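Local coordinates for protein FAD dependent oxidoreductase (Chelativorans sp. BNC1, PDB 6PXS) that oxidises iminodiacetate, a small amino acid met in the breakdown of EDTA, using a bound FAD cofactor, at residues C46-E51 with I142-G147; A90-E95 with L244-Y249; E73-Q78 with A157-V162. One frame throughout, in Å; residues are numbered along the deposited sequence.

Interaction 1 (C46-E51 with I142-G147); sequences CPWATE and IHIPGG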
ATOM      1  N   CYS A  46     -17.316  -5.261  25.436  1.00 45.71           N
ATOM      2  CA  CYS A  46     -17.737  -4.645  26.689  1.00 46.91           C
ATOM      3  C   CYS A  46     -19.207  -4.247  26.588  1.00 46.69           C
ATOM      4  O   CYS A  46     -19.518  -3.080  26.319  1.00 47.92           O
ATOM      5  CB  CYS A  46     -16.862  -3.432  27.007  1.00 46.44           C
ATOM      6  SG  CYS A  46     -17.097  -2.766  28.668  1.00 51.76           S
ATOM      7  N   PRO A  47     -20.136  -5.185  26.800  1.00 47.36           N
ATOM      8  CA  PRO A  47     -21.546  -4.906  26.485  1.00 51.15           C
ATOM      9  C   PRO A  47     -22.313  -4.158  27.562  1.00 51.76           C
ATOM     10  O   PRO A  47     -23.374  -3.598  27.257  1.00 52.13           O
ATOM     11  CB  PRO A  47     -22.132  -6.310  26.293  1.00 54.98           C
ATOM     12  CG  PRO A  47     -21.342  -7.149  27.251  1.00 53.14           C
ATOM     13  CD  PRO A  47     -19.940  -6.573  27.256  1.00 49.32           C
ATOM     14  N   TRP A  48     -21.825  -4.127  28.802  1.00 53.70           N
ATOM     15  CA  TRP A  48     -22.649  -3.663  29.912  1.00 56.29           C
ATOM     16  C   TRP A  48     -22.981  -2.179  29.825  1.00 59.54           C
ATOM     17  O   TRP A  48     -23.922  -1.730  30.490  1.00 59.54           O
ATOM     18  CB  TRP A  48     -21.945  -3.964  31.236  1.00 57.75           C
ATOM     19  CG  TRP A  48     -21.457  -5.377  31.323  1.00 59.88           C
ATOM     20  CD1 TRP A  48     -22.192  -6.480  31.644  1.00 62.09           C
ATOM     21  CD2 TRP A  48     -20.125  -5.840  31.075  1.00 60.13           C
ATOM     22  NE1 TRP A  48     -21.400  -7.600  31.613  1.00 61.65           N
ATOM     23  CE2 TRP A  48     -20.126  -7.234  31.266  1.00 61.75           C
ATOM     24  CE3 TRP A  48     -18.932  -5.210  30.711  1.00 60.46           C
ATOM     25  CZ2 TRP A  48     -18.979  -8.011  31.107  1.00 63.54           C
ATOM     26  CZ3 TRP A  48     -17.794  -5.982  30.552  1.00 61.44           C
ATOM     27  CH2 TRP A  48     -17.826  -7.367  30.750  1.00 62.18           C
ATOM     28  N   ALA A  49     -22.249  -1.410  29.021  1.00 59.29           N
ATOM     29  CA  ALA A  49     -22.461   0.026  28.915  1.00 60.03           C
ATOM     30  C   ALA A  49     -23.309   0.421  27.714  1.00 62.08           C
ATOM     31  O   ALA A  49     -23.500   1.616  27.476  1.00 61.46           O
ATOM     32  CB  ALA A  49     -21.115   0.751  28.844  1.00 60.93           C
ATOM     33  N   THR A  50     -23.826  -0.545  26.957  1.00 64.98           N
ATOM     34  CA  THR A  50     -24.536  -0.219  25.728  1.00 67.38           C
ATOM     35  C   THR A  50     -25.806   0.564  26.028  1.00 72.67           C
ATOM     36  O   THR A  50     -26.518   0.287  26.997  1.00 73.21           O
ATOM     37  CB  THR A  50     -24.881  -1.493  24.958  1.00 66.72           C
ATOM     38  OG1 THR A  50     -23.687  -2.251  24.734  1.00 71.10           O
ATOM     39  CG2 THR A  50     -25.513  -1.149  23.615  1.00 65.25           C
ATOM     40  N   GLU A  51     -26.086   1.553  25.177  1.00 75.72           N
ATOM     41  CA  GLU A  51     -27.295   2.352  25.318  1.00 80.18           C
ATOM     42  C   GLU A  51     -28.512   1.638  24.745  1.00 81.41           C
ATOM     43  O   GLU A  51     -29.639   1.889  25.188  1.00 81.35           O
ATOM     44  CB  GLU A  51     -27.104   3.703  24.624  1.00 84.62           C
ATOM     45  CG  GLU A  51     -28.027   4.804  25.123  1.00 91.31           C
ATOM     46  CD  GLU A  51     -27.797   6.121  24.406  1.00 93.61           C
ATOM     47  OE1 GLU A  51     -26.927   6.168  23.510  1.00 93.15           O
ATOM     48  OE2 GLU A  51     -28.484   7.110  24.740  1.00 95.55           O
ATOM     49  N   ILE A 142     -16.196   5.877  34.432  1.00 51.95           N
ATOM     50  CA  ILE A 142     -16.647   4.685  35.137  1.00 55.04           C
ATOM     51  C   ILE A 142     -15.753   3.534  34.701  1.00 56.70           C
ATOM     52  O   ILE A 142     -15.623   3.265  33.501  1.00 58.98           O
ATOM     53  CB  ILE A 142     -18.126   4.374  34.844  1.00 56.55           C
ATOM     54  CG1 ILE A 142     -19.005   5.555  35.262  1.00 57.87           C
ATOM     55  CG2 ILE A 142     -18.555   3.099  35.563  1.00 57.44           C
ATOM     56  CD1 ILE A 142     -20.435   5.452  34.783  1.00 61.45           C
ATOM     57  N   HIS A 143     -15.140   2.862  35.669  1.00 54.64           N
ATOM     58  CA  HIS A 143     -14.162   1.818  35.396  1.00 53.05           C
ATOM     59  C   HIS A 143     -14.845   0.456  35.443  1.00 50.13           C
ATOM     60  O   HIS A 143     -15.443   0.092  36.461  1.00 50.14           O
ATOM     61  CB  HIS A 143     -13.016   1.882  36.405  1.00 55.89           C
ATOM     62  CG  HIS A 143     -11.882   0.959  36.089  1.00 56.25           C
ATOM     63  ND1 HIS A 143     -11.701  -0.246  36.732  1.00 55.74           N
ATOM     64  CD2 HIS A 143     -10.869   1.066  35.198  1.00 54.90           C
ATOM     65  CE1 HIS A 143     -10.626  -0.842  36.250  1.00 57.59           C
ATOM     66  NE2 HIS A 143     -10.102  -0.067  35.318  1.00 56.70           N
ATOM     67  N   ILE A 144     -14.753  -0.286  34.344  1.00 48.22           N
ATOM     68  CA  ILE A 144     -15.293  -1.642  34.256  1.00 48.19           C
ATOM     69  C   ILE A 144     -14.126  -2.597  34.033  1.00 49.04           C
ATOM     70  O   ILE A 144     -13.727  -2.819  32.880  1.00 52.39           O
ATOM     71  CB  ILE A 144     -16.327  -1.770  33.126  1.00 45.59           C
ATOM     72  CG1 ILE A 144     -17.439  -0.732  33.292  1.00 47.59           C
ATOM     73  CG2 ILE A 144     -16.919  -3.174  33.107  1.00 45.62           C
ATOM     74  CD1 ILE A 144     -18.459  -0.745  32.170  1.00 44.93           C
ATOM     75  N   PRO A 145     -13.552  -3.186  35.086  1.00 48.15           N
ATOM     76  CA  PRO A 145     -12.366  -4.037  34.888  1.00 48.72           C
ATOM     77  C   PRO A 145     -12.586  -5.185  33.918  1.00 43.87           C
ATOM     78  O   PRO A 145     -11.606  -5.712  33.377  1.00 41.43           O
ATOM     79  CB  PRO A 145     -12.059  -4.551  36.302  1.00 51.30           C
ATOM     80  CG  PRO A 145     -12.721  -3.580  37.223  1.00 53.08           C
ATOM     81  CD  PRO A 145     -13.939  -3.094  36.504  1.00 50.56           C
ATOM     82  N   GLY A 146     -13.837  -5.584  33.669  1.00 42.93           N
ATOM     83  CA  GLY A 146     -14.096  -6.729  32.815  1.00 42.49           C
ATOM     84  C   GLY A 146     -14.018  -6.448  31.330  1.00 41.49           C
ATOM     85  O   GLY A 146     -13.921  -7.391  30.538  1.00 41.69           O
ATOM     86  N   GLY A 147     -14.063  -5.179  30.933  1.00 39.74           N
ATOM     87  CA  GLY A 147     -13.978  -4.839  29.526  1.00 39.27           C
ATOM     88  C   GLY A 147     -12.703  -5.354  28.895  1.00 38.77           C
ATOM     89  O   GLY A 147     -11.618  -5.196  29.463  1.00 42.82           O
TER

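Interaction 2 (A90-E95 with L244-Y249); sequences ALVLAE and LPMNSY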
ATOM      1  N   ALA A  90     -12.272  -1.334  30.915  1.00 44.74           N
ATOM      2  CA  ALA A  90     -12.824  -0.305  30.048  1.00 43.23           C
ATOM      3  C   ALA A  90     -13.140   0.938  30.862  1.00 42.85           C
ATOM      4  O   ALA A  90     -13.404   0.864  32.066  1.00 41.96           O
ATOM      5  CB  ALA A  90     -14.091  -0.790  29.333  1.00 44.46           C
ATOM      6  N   LEU A  91     -13.109   2.084  30.186  1.00 44.26           N
ATOM      7  CA  LEU A  91     -13.472   3.368  30.768  1.00 39.44           C
ATOM      8  C   LEU A  91     -14.653   3.934  29.996  1.00 39.13           C
ATOM      9  O   LEU A  91     -14.591   4.063  28.769  1.00 39.19           O
ATOM     10  CB  LEU A  91     -12.298   4.352  30.725  1.00 34.29           C
ATOM     11  CG  LEU A  91     -11.066   3.997  31.558  1.00 36.17           C
ATOM     12  CD1 LEU A  91      -9.927   4.948  31.242  1.00 38.25           C
ATOM     13  CD2 LEU A  91     -11.388   4.033  33.040  1.00 37.91           C
ATOM     14  N   VAL A  92     -15.723   4.266  30.711  1.00 39.07           N
ATOM     15  CA  VAL A  92     -16.921   4.852  30.121  1.00 41.18           C
ATOM     16  C   VAL A  92     -16.933   6.330  30.476  1.00 42.70           C
ATOM     17  O   VAL A  92     -16.897   6.693  31.658  1.00 45.38           O
ATOM     18  CB  VAL A  92     -18.196   4.150  30.611  1.00 44.09           C
ATOM     19  CG1 VAL A  92     -19.419   4.726  29.913  1.00 45.59           C
ATOM     20  CG2 VAL A  92     -18.096   2.651  30.373  1.00 43.51           C
ATOM     21  N   LEU A  93     -16.981   7.180  29.457  1.00 44.92           N
ATOM     22  CA  LEU A  93     -16.920   8.622  29.624  1.00 47.28           C
ATOM     23  C   LEU A  93     -18.249   9.257  29.239  1.00 52.89           C
ATOM     24  O   LEU A  93     -19.120   8.631  28.630  1.00 52.35           O
ATOM     25  CB  LEU A  93     -15.788   9.222  28.779  1.00 42.63           C
ATOM     26  CG  LEU A  93     -14.347   9.049  29.261  1.00 39.43           C
ATOM     27  CD1 LEU A  93     -14.056   7.610  29.625  1.00 39.18           C
ATOM     28  CD2 LEU A  93     -13.380   9.530  28.184  1.00 39.18           C
ATOM     29  N   ALA A  94     -18.389  10.524  29.614  1.00 60.48           N
ATOM     30  CA  ALA A  94     -19.518  11.346  29.205  1.00 66.31           C
ATOM     31  C   ALA A  94     -19.155  12.795  29.488  1.00 75.18           C
ATOM     32  O   ALA A  94     -18.304  13.083  30.333  1.00 77.48           O
ATOM     33  CB  ALA A  94     -20.808  10.945  29.929  1.00 61.90           C
ATOM     34  N   GLU A  95     -19.803  13.707  28.764  1.00 80.65           N
ATOM     35  CA  GLU A  95     -19.444  15.117  28.879  1.00 88.24           C
ATOM     36  C   GLU A  95     -19.957  15.712  30.186  1.00 90.18           C
ATOM     37  O   GLU A  95     -19.180  16.245  30.985  1.00 91.52           O
ATOM     38  CB  GLU A  95     -19.977  15.895  27.674  1.00 94.75           C
ATOM     39  CG  GLU A  95     -19.236  15.598  26.372  1.00100.11           C
ATOM     40  CD  GLU A  95     -17.757  15.952  26.439  1.00102.62           C
ATOM     41  OE1 GLU A  95     -17.352  16.662  27.384  1.00102.95           O
ATOM     42  OE2 GLU A  95     -16.999  15.517  25.545  1.00101.34           O
ATOM     43  N   LEU A 244     -14.893   4.334  26.141  1.00 41.28           N
ATOM     44  CA  LEU A 244     -16.237   4.386  25.570  1.00 43.46           C
ATOM     45  C   LEU A 244     -16.852   5.740  25.897  1.00 47.78           C
ATOM     46  O   LEU A 244     -17.540   5.892  26.917  1.00 49.16           O
ATOM     47  CB  LEU A 244     -17.107   3.251  26.103  1.00 42.99           C
ATOM     48  CG  LEU A 244     -16.541   1.838  25.959  1.00 40.94           C
ATOM     49  CD1 LEU A 244     -17.471   0.826  26.608  1.00 42.94           C
ATOM     50  CD2 LEU A 244     -16.315   1.494  24.498  1.00 38.43           C
ATOM     51  N   PRO A 245     -16.627   6.754  25.056  1.00 52.46           N
ATOM     52  CA  PRO A 245     -17.202   8.082  25.323  1.00 56.92           C
ATOM     53  C   PRO A 245     -18.709   8.160  25.147  1.00 58.40           C
ATOM     54  O   PRO A 245     -19.276   9.241  25.340  1.00 57.12           O
ATOM     55  CB  PRO A 245     -16.481   8.984  24.310  1.00 55.52           C
ATOM     56  CG  PRO A 245     -16.042   8.071  23.226  1.00 54.18           C
ATOM     57  CD  PRO A 245     -15.749   6.756  23.873  1.00 52.31           C
ATOM     58  N   MET A 246     -19.375   7.062  24.789  1.00 63.26           N
ATOM     59  CA  MET A 246     -20.835   7.030  24.703  1.00 66.92           C
ATOM     60  C   MET A 246     -21.357   8.102  23.749  1.00 66.61           C
ATOM     61  O   MET A 246     -22.333   8.797  24.039  1.00 68.55           O
ATOM     62  CB  MET A 246     -21.464   7.188  26.088  1.00 69.20           C
ATOM     63  CG  MET A 246     -21.037   6.124  27.085  1.00 71.17           C
ATOM     64  SD  MET A 246     -21.392   4.448  26.524  1.00 74.11           S
ATOM     65  CE  MET A 246     -23.152   4.562  26.210  1.00 76.14           C
ATOM     66  N   ASN A 247     -20.695   8.239  22.600  1.00 61.05           N
ATOM     67  CA  ASN A 247     -21.110   9.190  21.578  1.00 58.50           C
ATOM     68  C   ASN A 247     -20.978   8.585  20.187  1.00 59.64           C
ATOM     69  O   ASN A 247     -20.700   9.301  19.218  1.00 61.77           O
ATOM     70  CB  ASN A 247     -20.293  10.480  21.668  1.00 55.27           C
ATOM     71  CG  ASN A 247     -18.821  10.254  21.395  1.00 53.79           C
ATOM     72  OD1 ASN A 247     -18.353   9.117  21.353  1.00 53.01           O
ATOM     73  ND2 ASN A 247     -18.079  11.340  21.213  1.00 53.20           N
ATOM     74  N   SER A 248     -21.166   7.271  20.072  1.00 57.54           N
ATOM     75  CA  SER A 248     -21.004   6.499  18.845  1.00 54.10           C
ATOM     76  C   SER A 248     -19.539   6.292  18.482  1.00 48.15           C
ATOM     77  O   SER A 248     -19.252   5.578  17.514  1.00 47.44           O
ATOM     78  CB  SER A 248     -21.719   7.143  17.647  1.00 54.86           C
ATOM     79  OG  SER A 248     -21.062   8.330  17.235  1.00 51.46           O
ATOM     80  N   TYR A 249     -18.607   6.888  19.219  1.00 42.40           N
ATOM     81  CA  TYR A 249     -17.181   6.734  18.978  1.00 42.86           C
ATOM     82  C   TYR A 249     -16.545   6.023  20.164  1.00 42.49           C
ATOM     83  O   TYR A 249     -17.173   5.811  21.204  1.00 43.83           O
ATOM     84  CB  TYR A 249     -16.513   8.093  18.736  1.00 43.66           C
ATOM     85  CG  TYR A 249     -17.055   8.825  17.528  1.00 45.26           C
ATOM     86  CD1 TYR A 249     -16.642   8.489  16.247  1.00 42.96           C
ATOM     87  CD2 TYR A 249     -17.985   9.848  17.669  1.00 45.14           C
ATOM     88  CE1 TYR A 249     -17.136   9.150  15.139  1.00 40.57           C
ATOM     89  CE2 TYR A 249     -18.484  10.517  16.565  1.00 41.83           C
ATOM     90  CZ  TYR A 249     -18.056  10.162  15.304  1.00 42.91           C
ATOM     91  OH  TYR A 249     -18.549  10.823  14.200  1.00 47.00           O
TER

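Interaction 3 (E73-Q78 with A157-V162); sequences EELRGQ and ASMLRV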
ATOM      1  N   GLU A  73      -8.933 -19.830  25.799  1.00 65.80           N
ATOM      2  CA  GLU A  73      -8.180 -20.992  26.258  1.00 72.53           C
ATOM      3  C   GLU A  73      -8.294 -22.145  25.270  1.00 69.83           C
ATOM      4  O   GLU A  73      -7.301 -22.821  24.977  1.00 70.83           O
ATOM      5  CB  GLU A  73      -8.668 -21.422  27.642  1.00 80.47           C
ATOM      6  CG  GLU A  73      -8.450 -20.379  28.728  1.00 86.79           C
ATOM      7  CD  GLU A  73      -6.981 -20.121  29.009  1.00 91.94           C
ATOM      8  OE1 GLU A  73      -6.147 -20.993  28.683  1.00 93.80           O
ATOM      9  OE2 GLU A  73      -6.658 -19.043  29.554  1.00 92.51           O
ATOM     10  N   GLU A  74      -9.498 -22.383  24.746  1.00 67.76           N
ATOM     11  CA  GLU A  74      -9.678 -23.440  23.758  1.00 68.30           C
ATOM     12  C   GLU A  74      -8.723 -23.253  22.586  1.00 65.22           C
ATOM     13  O   GLU A  74      -8.082 -24.210  22.135  1.00 68.23           O
ATOM     14  CB  GLU A  74     -11.130 -23.458  23.277  1.00 73.79           C
ATOM     15  CG  GLU A  74     -11.712 -24.848  23.091  1.00 78.94           C
ATOM     16  CD  GLU A  74     -13.208 -24.825  22.837  1.00 82.95           C
ATOM     17  OE1 GLU A  74     -13.882 -23.884  23.310  1.00 83.35           O
ATOM     18  OE2 GLU A  74     -13.714 -25.749  22.163  1.00 85.35           O
ATOM     19  N   LEU A  75      -8.607 -22.022  22.085  1.00 62.90           N
ATOM     20  CA  LEU A  75      -7.670 -21.749  21.001  1.00 61.39           C
ATOM     21  C   LEU A  75      -6.228 -21.777  21.496  1.00 65.22           C
ATOM     22  O   LEU A  75      -5.329 -22.236  20.781  1.00 67.24           O
ATOM     23  CB  LEU A  75      -7.987 -20.397  20.364  1.00 55.16           C
ATOM     24  CG  LEU A  75      -9.275 -20.326  19.543  1.00 52.01           C
ATOM     25  CD1 LEU A  75      -9.644 -18.877  19.267  1.00 50.33           C
ATOM     26  CD2 LEU A  75      -9.123 -21.095  18.239  1.00 51.40           C
ATOM     27  N   ARG A  76      -5.987 -21.285  22.714  1.00 65.26           N
ATOM     28  CA  ARG A  76      -4.633 -21.291  23.262  1.00 68.71           C
ATOM     29  C   ARG A  76      -4.064 -22.703  23.285  1.00 71.98           C
ATOM     30  O   ARG A  76      -2.925 -22.934  22.864  1.00 71.67           O
ATOM     31  CB  ARG A  76      -4.636 -20.689  24.669  1.00 72.81           C
ATOM     32  CG  ARG A  76      -3.274 -20.692  25.363  1.00 78.96           C
ATOM     33  CD  ARG A  76      -3.414 -20.795  26.876  1.00 85.58           C
ATOM     34  NE  ARG A  76      -2.196 -21.307  27.502  1.00 92.48           N
ATOM     35  CZ  ARG A  76      -1.874 -22.597  27.581  1.00 94.87           C
ATOM     36  NH1 ARG A  76      -2.676 -23.524  27.072  1.00 94.75           N
ATOM     37  NH2 ARG A  76      -0.742 -22.964  28.169  1.00 95.16           N
ATOM     38  N   GLY A  77      -4.848 -23.665  23.767  1.00 73.74           N
ATOM     39  CA  GLY A  77      -4.388 -25.034  23.873  1.00 76.38           C
ATOM     40  C   GLY A  77      -4.275 -25.744  22.540  1.00 76.54           C
ATOM     41  O   GLY A  77      -4.027 -26.953  22.497  1.00 78.97           O
ATOM     42  N   GLN A  78      -4.449 -25.005  21.441  1.00 73.35           N
ATOM     43  CA  GLN A  78      -4.375 -25.567  20.098  1.00 73.08           C
ATOM     44  C   GLN A  78      -3.293 -24.895  19.258  1.00 70.26           C
ATOM     45  O   GLN A  78      -3.289 -25.036  18.031  1.00 67.79           O
ATOM     46  CB  GLN A  78      -5.731 -25.448  19.400  1.00 71.68           C
ATOM     47  CG  GLN A  78      -6.040 -26.594  18.450  1.00 72.39           C
ATOM     48  CD  GLN A  78      -6.474 -27.851  19.178  1.00 74.44           C
ATOM     49  OE1 GLN A  78      -6.891 -27.799  20.336  1.00 75.44           O
ATOM     50  NE2 GLN A  78      -6.381 -28.989  18.500  1.00 76.23           N
ATOM     51  N   ALA A 157      -9.230 -15.816  11.948  1.00 37.38           N
ATOM     52  CA  ALA A 157      -8.194 -16.585  11.268  1.00 38.59           C
ATOM     53  C   ALA A 157      -7.829 -17.834  12.062  1.00 39.39           C
ATOM     54  O   ALA A 157      -7.739 -18.934  11.504  1.00 39.35           O
ATOM     55  CB  ALA A 157      -6.958 -15.713  11.044  1.00 36.90           C
ATOM     56  N   SER A 158      -7.617 -17.682  13.372  1.00 38.29           N
ATOM     57  CA  SER A 158      -7.221 -18.820  14.192  1.00 42.23           C
ATOM     58  C   SER A 158      -8.303 -19.892  14.212  1.00 44.16           C
ATOM     59  O   SER A 158      -8.001 -21.089  14.148  1.00 45.02           O
ATOM     60  CB  SER A 158      -6.899 -18.351  15.609  1.00 43.37           C
ATOM     61  OG  SER A 158      -5.795 -17.464  15.601  1.00 45.20           O
ATOM     62  N   MET A 159      -9.569 -19.482  14.303  1.00 45.28           N
ATOM     63  CA  MET A 159     -10.661 -20.450  14.263  1.00 46.24           C
ATOM     64  C   MET A 159     -10.608 -21.277  12.984  1.00 48.74           C
ATOM     65  O   MET A 159     -10.698 -22.510  13.022  1.00 51.21           O
ATOM     66  CB  MET A 159     -12.002 -19.730  14.385  1.00 48.99           C
ATOM     67  CG  MET A 159     -12.249 -19.112  15.746  1.00 50.16           C
ATOM     68  SD  MET A 159     -13.997 -18.803  16.047  1.00 49.29           S
ATOM     69  CE  MET A 159     -13.891 -17.393  17.138  1.00 50.73           C
ATOM     70  N   LEU A 160     -10.466 -20.610  11.836  1.00 47.18           N
ATOM     71  CA  LEU A 160     -10.326 -21.336  10.579  1.00 48.77           C
ATOM     72  C   LEU A 160      -9.143 -22.295  10.628  1.00 51.20           C
ATOM     73  O   LEU A 160      -9.253 -23.451  10.202  1.00 54.89           O
ATOM     74  CB  LEU A 160     -10.166 -20.352   9.421  1.00 50.32           C
ATOM     75  CG  LEU A 160     -11.435 -19.616   8.994  1.00 52.81           C
ATOM     76  CD1 LEU A 160     -11.099 -18.487   8.033  1.00 55.36           C
ATOM     77  CD2 LEU A 160     -12.421 -20.582   8.356  1.00 54.07           C
ATOM     78  N   ARG A 161      -8.004 -21.834  11.146  1.00 47.13           N
ATOM     79  CA  ARG A 161      -6.831 -22.697  11.230  1.00 48.19           C
ATOM     80  C   ARG A 161      -7.134 -23.959  12.027  1.00 49.10           C
ATOM     81  O   ARG A 161      -6.771 -25.068  11.617  1.00 51.65           O
ATOM     82  CB  ARG A 161      -5.662 -21.928  11.847  1.00 53.04           C
ATOM     83  CG  ARG A 161      -4.739 -21.309  10.811  1.00 54.93           C
ATOM     84  CD  ARG A 161      -3.604 -20.516  11.439  1.00 55.06           C
ATOM     85  NE  ARG A 161      -3.781 -19.078  11.239  1.00 53.44           N
ATOM     86  CZ  ARG A 161      -3.979 -18.186  12.207  1.00 56.02           C
ATOM     87  NH1 ARG A 161      -4.013 -18.552  13.482  1.00 58.99           N
ATOM     88  NH2 ARG A 161      -4.131 -16.907  11.893  1.00 58.17           N
ATOM     89  N   VAL A 162      -7.805 -23.813  13.172  1.00 46.07           N
ATOM     90  CA  VAL A 162      -8.169 -24.983  13.964  1.00 46.41           C
ATOM     91  C   VAL A 162      -9.176 -25.844  13.210  1.00 47.49           C
ATOM     92  O   VAL A 162      -9.149 -27.078  13.299  1.00 46.93           O
ATOM     93  CB  VAL A 162      -8.716 -24.554  15.337  1.00 42.08           C
ATOM     94  CG1 VAL A 162      -9.227 -25.765  16.102  1.00 44.15           C
ATOM     95  CG2 VAL A 162      -7.646 -23.827  16.133  1.00 37.71           C
TER

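Interaction 1 (C46-E51 with I142-G147)
Cys46 and Trp48 meet Ile144, Gly146 and Gly147 in a buried, mainly apolar packing contact, where the loop following strand 44-45 lies against the end of strand 141-144 and the turn beyond it. That turn is a type I beta turn from Ile144 to Gly147, closed by the bond from Gly147 N to Ile144 O (3.1 Å). The six-membered ring of Trp48 meets it edge-on. Trp48 CZ3 lies 3.8 Å from Gly147 N, which sits at the ring edge and near the ring plane. Trp48 CH2 points to Gly146 O, also in plane, at 3.9 Å. Two glycines suit this place because a bare backbone lets the broad ring edge come close to the peptide. Ile144 approaches the same ring obliquely with its CG2 methyl, 3.7 Å from Trp48 CE3; with CG2 anti to its backbone N, the beta-branched side chain presents this methyl to the ring while CD1 extends toward Cys46. Cys46 has SG anti to the backbone N (chi1 -170°), which carries the sulfur to 3.8 Å from Gly147 CA and 4.3 Å from Ile144 CD1. On one face of the Trp48 indole Pro47 CD stands 3.7 Å above the plane, toward the rim, so the preceding residue probably helps to set the ring's tilt. The Cys46 side chain is about 9 Å from the FAD, so this loop lies close to the cofactor pocket. Around the contact, strand 90-93 packs on Cys46, Ala49 and Ile144, helix 97-111 meets Ile144 through Ile107, and helix 55-76 lies against Pro47 through Tyr61 and Ala65.

Interaction 2 (A90-E95 with L244-Y249)
Met246 reaches across to strand 90-93 just beyond the point where Val92 and Leu244 form a parallel beta bridge. Met246 CB lies 3.7 Å from Leu93 O, and Met246 CG comes to 3.5 Å from Val92 CG1. The methionine chain then bends at chi2 (-57°) and again at chi3, so Met246 SD stays close to the same methyl, 3.9 Å from Val92 CG1, while CE leads away from the strand, toward Ala49. An unbranched, flexible thioether suits this curved path around a compact valine. Val92 serves both neighbours: CG1, anti to its backbone N, faces Met246, and Val92 CG2 meets Leu244 CD1 at 4.2 Å. Leu244 joins the strands through its backbone. Leu244 N donates to Leu91 O (2.7 Å), almost in line with the carbonyl, and Leu244 O accepts from Leu93 N (2.9 Å), which approaches from above the carbonyl plane. Pro245 CA packs 3.9 Å from Leu93 CB, and Met246, with its positive phi (57°), turns the chain away after the single bridge. Farther on, Asn247 OD1 accepts from Tyr249 N in an Asx turn that bends the loop. The pairing thus rests on backbone bonds, while branched and thioether side chains supply an apolar cover beside them.

Interaction 3 (E73-Q78 with A157-V162)
Val162 N donates to Ser158 O (2.9 Å), an ordinary helical bond whose two residues both face Leu75 across a helix-to-helix contact. Here the C-terminal end of helix 55-76 packs on helix 152-164. Through Met159 and Val162, which touch Tyr17, the latter also lies on helix 10-20, which follows the first strand of what is probably a Rossmann-type FAD-binding fold. Leu75 is the main projection: with CG anti to its carbonyl carbon (chi1 -70°), it sends CD2 obliquely onto Val162 CG2 (3.8 Å), and the same leucine methyl lies 4.4 Å from Ser158 CB. The other branch, Leu75 CD1, comes to 4.4 Å from Met159 CG. A forked leucine suits this place, since its two methyls can touch three residues of one helix surface. Gly77 then leaves helical geometry, and Gln78, whose N bonds to Leu75 O (3.0 Å), points its side chain toward the neighbouring helix. Arg161 points elsewhere, forming a salt bridge with Asp256 of the second subunit, so this helix also takes part in the assembly. Gln78 contributes the methylene part of its exposed side chain, which suits the solvent-facing border of an apolar contact: it crosses Val162 at about a right angle, and Gln78 CG sits 4.0 Å from both Val162 CG1 and Val162 CG2.

Interactions 1 and 2 are neighbours, with centres 10 Å apart, and share one mixed sheet in which strand 90-93 lies between strands 141-144 and 242-244. They touch directly: Ile144 O and Ala90 N, 2.9 Å apart, are a probable hydrogen bond, and Cys46 SG packs on Ala90 CB. Interaction 3 is separate, its centre 26 Å from that of interaction 1 and 32 Å from that of interaction 2, among helices packed near the cofactor-binding core. Along the chain the first segments come in the order 46-51, 73-78, 90-95 and their partners 142-147, 157-162, 244-249, so all three contacts interleave. They thus tie sequence-distant parts of one chain together, their nearest side chains about 8 to 11 Å from the FAD.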